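Local coordinates for protein beta-fructofuranosidase (Bifidobacterium adolescentis, PDB 6NOB) that probably hydrolyses terminal beta-D-fructofuranoside residues, as a family 32 glycoside hydrolase, at residues D378-D383 and T438-D443. Residues are numbered along the deposited sequence; the frame is centred on the assembly and turned at random.
Sequences DLFQVD and TQSFAD
The carboxylate of Asp-378 reaches across to Ser-440 with one oxygen, OD2, which takes two hydrogen bonds. Ser-440 N approaches it nearly in line with the C-O bond, at 3.0 Å from Asp-378 OD2, although the N-H is clearly bent. The hydroxyl comes from above the carboxylate plane, 39° out of it, placing Ser-440 OG 2.9 Å from Asp-378 OD2. The other flat group, the ring of Phe-380, meets the same hydroxyl obliquely through its CD2 side, with CD2 3.7 Å from Ser-440 OG. Asp-378 sends CG anti to its own N (chi1 -154°), which carries the carboxylate over to the facing strand; OD1 takes a weak bond from Leu-379 N, the next residue's amide. Two donors from one residue thus hold OD2. Ser-440 OG also bonds Arg-448 on the adjoining strand 448-454, while Lys-271, from a third sheet, touches the Asp-378 side chain and bonds Ser-440 O through NZ. The two short strand segments run at 32° to each other, 7.8 Å apart at their closest, and belong to different sheets: 377-382 pairs with 385-396, whereas 435-442 pairs with 448-454. Asp-378 closely follows the family's Glu-Cys motif, whose glutamate is the acid/base in relatives, so the link probably lies near the active site; it joins neighbouring sheets, consistent with adjacent blades of the five-bladed beta-propeller that forms the catalytic domain in family 32.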
ATOM      1  N   ASP A 378     -11.159  -2.342  -6.536  1.00 36.86           N
ATOM      2  CA  ASP A 378     -11.134  -3.786  -6.376  1.00 34.09           C
ATOM      3  C   ASP A 378     -12.570  -4.285  -6.398  1.00 35.02           C
ATOM      4  O   ASP A 378     -13.468  -3.628  -5.866  1.00 35.48           O
ATOM      5  CB  ASP A 378     -10.437  -4.201  -5.074  1.00 34.75           C
ATOM      6  CG  ASP A 378      -9.842  -5.599  -5.146  1.00 39.16           C
ATOM      7  OD1 ASP A 378     -10.245  -6.373  -6.040  1.00 41.04           O
ATOM      8  OD2 ASP A 378      -8.969  -5.922  -4.311  1.00 37.12           O
ATOM      9  N   LEU A 379     -12.777  -5.436  -7.031  1.00 35.41           N
ATOM     10  CA  LEU A 379     -14.099  -6.042  -7.133  1.00 33.03           C
ATOM     11  C   LEU A 379     -13.944  -7.538  -6.925  1.00 38.33           C
ATOM     12  O   LEU A 379     -13.218  -8.197  -7.675  1.00 39.62           O
ATOM     13  CB  LEU A 379     -14.747  -5.747  -8.489  1.00 30.75           C
ATOM     14  CG  LEU A 379     -16.203  -6.178  -8.666  1.00 33.10           C
ATOM     15  CD1 LEU A 379     -17.124  -5.345  -7.786  1.00 36.61           C
ATOM     16  CD2 LEU A 379     -16.607  -6.075 -10.126  1.00 27.17           C
ATOM     17  N   PHE A 380     -14.608  -8.068  -5.903  1.00 36.33           N
ATOM     18  CA  PHE A 380     -14.493  -9.478  -5.573  1.00 32.66           C
ATOM     19  C   PHE A 380     -15.769  -9.921  -4.874  1.00 39.63           C
ATOM     20  O   PHE A 380     -16.649  -9.112  -4.569  1.00 40.69           O
ATOM     21  CB  PHE A 380     -13.266  -9.745  -4.695  1.00 29.20           C
ATOM     22  CG  PHE A 380     -13.226  -8.910  -3.446  1.00 28.57           C
ATOM     23  CD1 PHE A 380     -13.827  -9.354  -2.278  1.00 31.90           C
ATOM     24  CD2 PHE A 380     -12.594  -7.675  -3.442  1.00 32.12           C
ATOM     25  CE1 PHE A 380     -13.798  -8.582  -1.128  1.00 38.47           C
ATOM     26  CE2 PHE A 380     -12.559  -6.899  -2.295  1.00 30.74           C
ATOM     27  CZ  PHE A 380     -13.162  -7.353  -1.137  1.00 34.12           C
ATOM     28  N   GLN A 381     -15.855 -11.225  -4.617  1.00 36.45           N
ATOM     29  CA  GLN A 381     -16.977 -11.810  -3.900  1.00 38.84           C
ATOM     30  C   GLN A 381     -16.462 -12.599  -2.707  1.00 38.92           C
ATOM     31  O   GLN A 381     -15.463 -13.316  -2.811  1.00 41.54           O
ATOM     32  CB  GLN A 381     -17.809 -12.710  -4.812  1.00 36.28           C
ATOM     33  CG  GLN A 381     -18.655 -11.926  -5.794  1.00 38.90           C
ATOM     34  CD  GLN A 381     -19.269 -12.790  -6.867  1.00 39.93           C
ATOM     35  OE1 GLN A 381     -18.943 -13.970  -6.995  1.00 41.07           O
ATOM     36  NE2 GLN A 381     -20.164 -12.205  -7.651  1.00 44.99           N
ATOM     37  N   VAL A 382     -17.143 -12.454  -1.573  1.00 39.22           N
ATOM     38  CA  VAL A 382     -16.781 -13.175  -0.358  1.00 42.09           C
ATOM     39  C   VAL A 382     -18.052 -13.435   0.443  1.00 47.68           C
ATOM     40  O   VAL A 382     -18.937 -12.577   0.527  1.00 49.87           O
ATOM     41  CB  VAL A 382     -15.717 -12.403   0.457  1.00 42.00           C
ATOM     42  CG1 VAL A 382     -16.310 -11.168   1.122  1.00 37.10           C
ATOM     43  CG2 VAL A 382     -15.073 -13.312   1.484  1.00 50.01           C
ATOM     44  N   ASP A 383     -18.144 -14.643   1.007  1.00 52.81           N
ATOM     45  CA  ASP A 383     -19.306 -15.091   1.769  1.00 44.29           C
ATOM     46  C   ASP A 383     -20.612 -14.784   1.037  1.00 42.16           C
ATOM     47  O   ASP A 383     -21.589 -14.344   1.654  1.00 38.35           O
ATOM     48  CB  ASP A 383     -19.314 -14.463   3.173  1.00 41.37           C
ATOM     49  CG  ASP A 383     -18.001 -14.682   3.939  1.00 46.36           C
ATOM     50  OD1 ASP A 383     -17.568 -15.839   4.128  1.00 42.53           O
ATOM     51  OD2 ASP A 383     -17.402 -13.680   4.374  1.00 54.26           O
ATOM     52  N   THR A 438      -5.674   0.277  -1.042  1.00 39.72           N
ATOM     53  CA  THR A 438      -5.921  -1.125  -0.734  1.00 39.26           C
ATOM     54  C   THR A 438      -5.924  -1.967  -2.003  1.00 38.82           C
ATOM     55  O   THR A 438      -6.461  -1.560  -3.037  1.00 40.81           O
ATOM     56  CB  THR A 438      -7.261  -1.291  -0.019  1.00 37.99           C
ATOM     57  OG1 THR A 438      -8.300  -0.697  -0.810  1.00 42.09           O
ATOM     58  CG2 THR A 438      -7.227  -0.631   1.341  1.00 35.82           C
ATOM     59  N   GLN A 439      -5.320  -3.148  -1.916  1.00 35.89           N
ATOM     60  CA  GLN A 439      -5.487  -4.182  -2.926  1.00 33.30           C
ATOM     61  C   GLN A 439      -5.633  -5.516  -2.217  1.00 34.58           C
ATOM     62  O   GLN A 439      -5.008  -5.747  -1.179  1.00 37.07           O
ATOM     63  CB  GLN A 439      -4.315  -4.225  -3.917  1.00 29.97           C
ATOM     64  CG  GLN A 439      -4.568  -5.171  -5.086  1.00 31.68           C
ATOM     65  CD  GLN A 439      -3.465  -5.145  -6.124  1.00 38.53           C
ATOM     66  OE1 GLN A 439      -2.728  -6.118  -6.292  1.00 36.70           O
ATOM     67  NE2 GLN A 439      -3.355  -4.030  -6.838  1.00 38.75           N
ATOM     68  N   SER A 440      -6.465  -6.387  -2.771  1.00 33.29           N
ATOM     69  CA  SER A 440      -6.765  -7.667  -2.155  1.00 31.19           C
ATOM     70  C   SER A 440      -6.421  -8.806  -3.105  1.00 32.73           C
ATOM     71  O   SER A 440      -6.197  -8.604  -4.299  1.00 33.03           O
ATOM     72  CB  SER A 440      -8.239  -7.738  -1.748  1.00 30.06           C
ATOM     73  OG  SER A 440      -9.015  -8.348  -2.764  1.00 35.94           O
ATOM     74  N   PHE A 441      -6.375 -10.019  -2.555  1.00 36.53           N
ATOM     75  CA  PHE A 441      -6.178 -11.221  -3.353  1.00 37.52           C
ATOM     76  C   PHE A 441      -6.774 -12.406  -2.607  1.00 41.18           C
ATOM     77  O   PHE A 441      -7.083 -12.328  -1.415  1.00 40.40           O
ATOM     78  CB  PHE A 441      -4.694 -11.454  -3.671  1.00 32.11           C
ATOM     79  CG  PHE A 441      -3.887 -11.960  -2.507  1.00 30.62           C
ATOM     80  CD1 PHE A 441      -3.451 -11.098  -1.511  1.00 30.22           C
ATOM     81  CD2 PHE A 441      -3.555 -13.304  -2.416  1.00 34.81           C
ATOM     82  CE1 PHE A 441      -2.703 -11.569  -0.442  1.00 30.83           C
ATOM     83  CE2 PHE A 441      -2.811 -13.783  -1.354  1.00 35.49           C
ATOM     84  CZ  PHE A 441      -2.383 -12.916  -0.364  1.00 36.89           C
ATOM     85  N   ALA A 442      -6.945 -13.506  -3.333  1.00 39.05           N
ATOM     86  CA  ALA A 442      -7.435 -14.760  -2.779  1.00 35.24           C
ATOM     87  C   ALA A 442      -6.300 -15.772  -2.786  1.00 33.89           C
ATOM     88  O   ALA A 442      -5.796 -16.132  -3.855  1.00 40.05           O
ATOM     89  CB  ALA A 442      -8.628 -15.285  -3.578  1.00 32.99           C
ATOM     90  N   ASP A 443      -5.900 -16.232  -1.601  1.00 28.21           N
ATOM     91  CA  ASP A 443      -4.837 -17.222  -1.518  1.00 35.03           C
ATOM     92  C   ASP A 443      -5.360 -18.588  -1.973  1.00 40.92           C
ATOM     93  O   ASP A 443      -6.517 -18.741  -2.378  1.00 40.76           O
ATOM     94  CB  ASP A 443      -4.244 -17.257  -0.103  1.00 33.65           C
ATOM     95  CG  ASP A 443      -5.177 -17.875   0.940  1.00 42.78           C
ATOM     96  OD1 ASP A 443      -6.331 -18.237   0.621  1.00 45.69           O
ATOM     97  OD2 ASP A 443      -4.739 -18.002   2.106  1.00 43.95           O
TER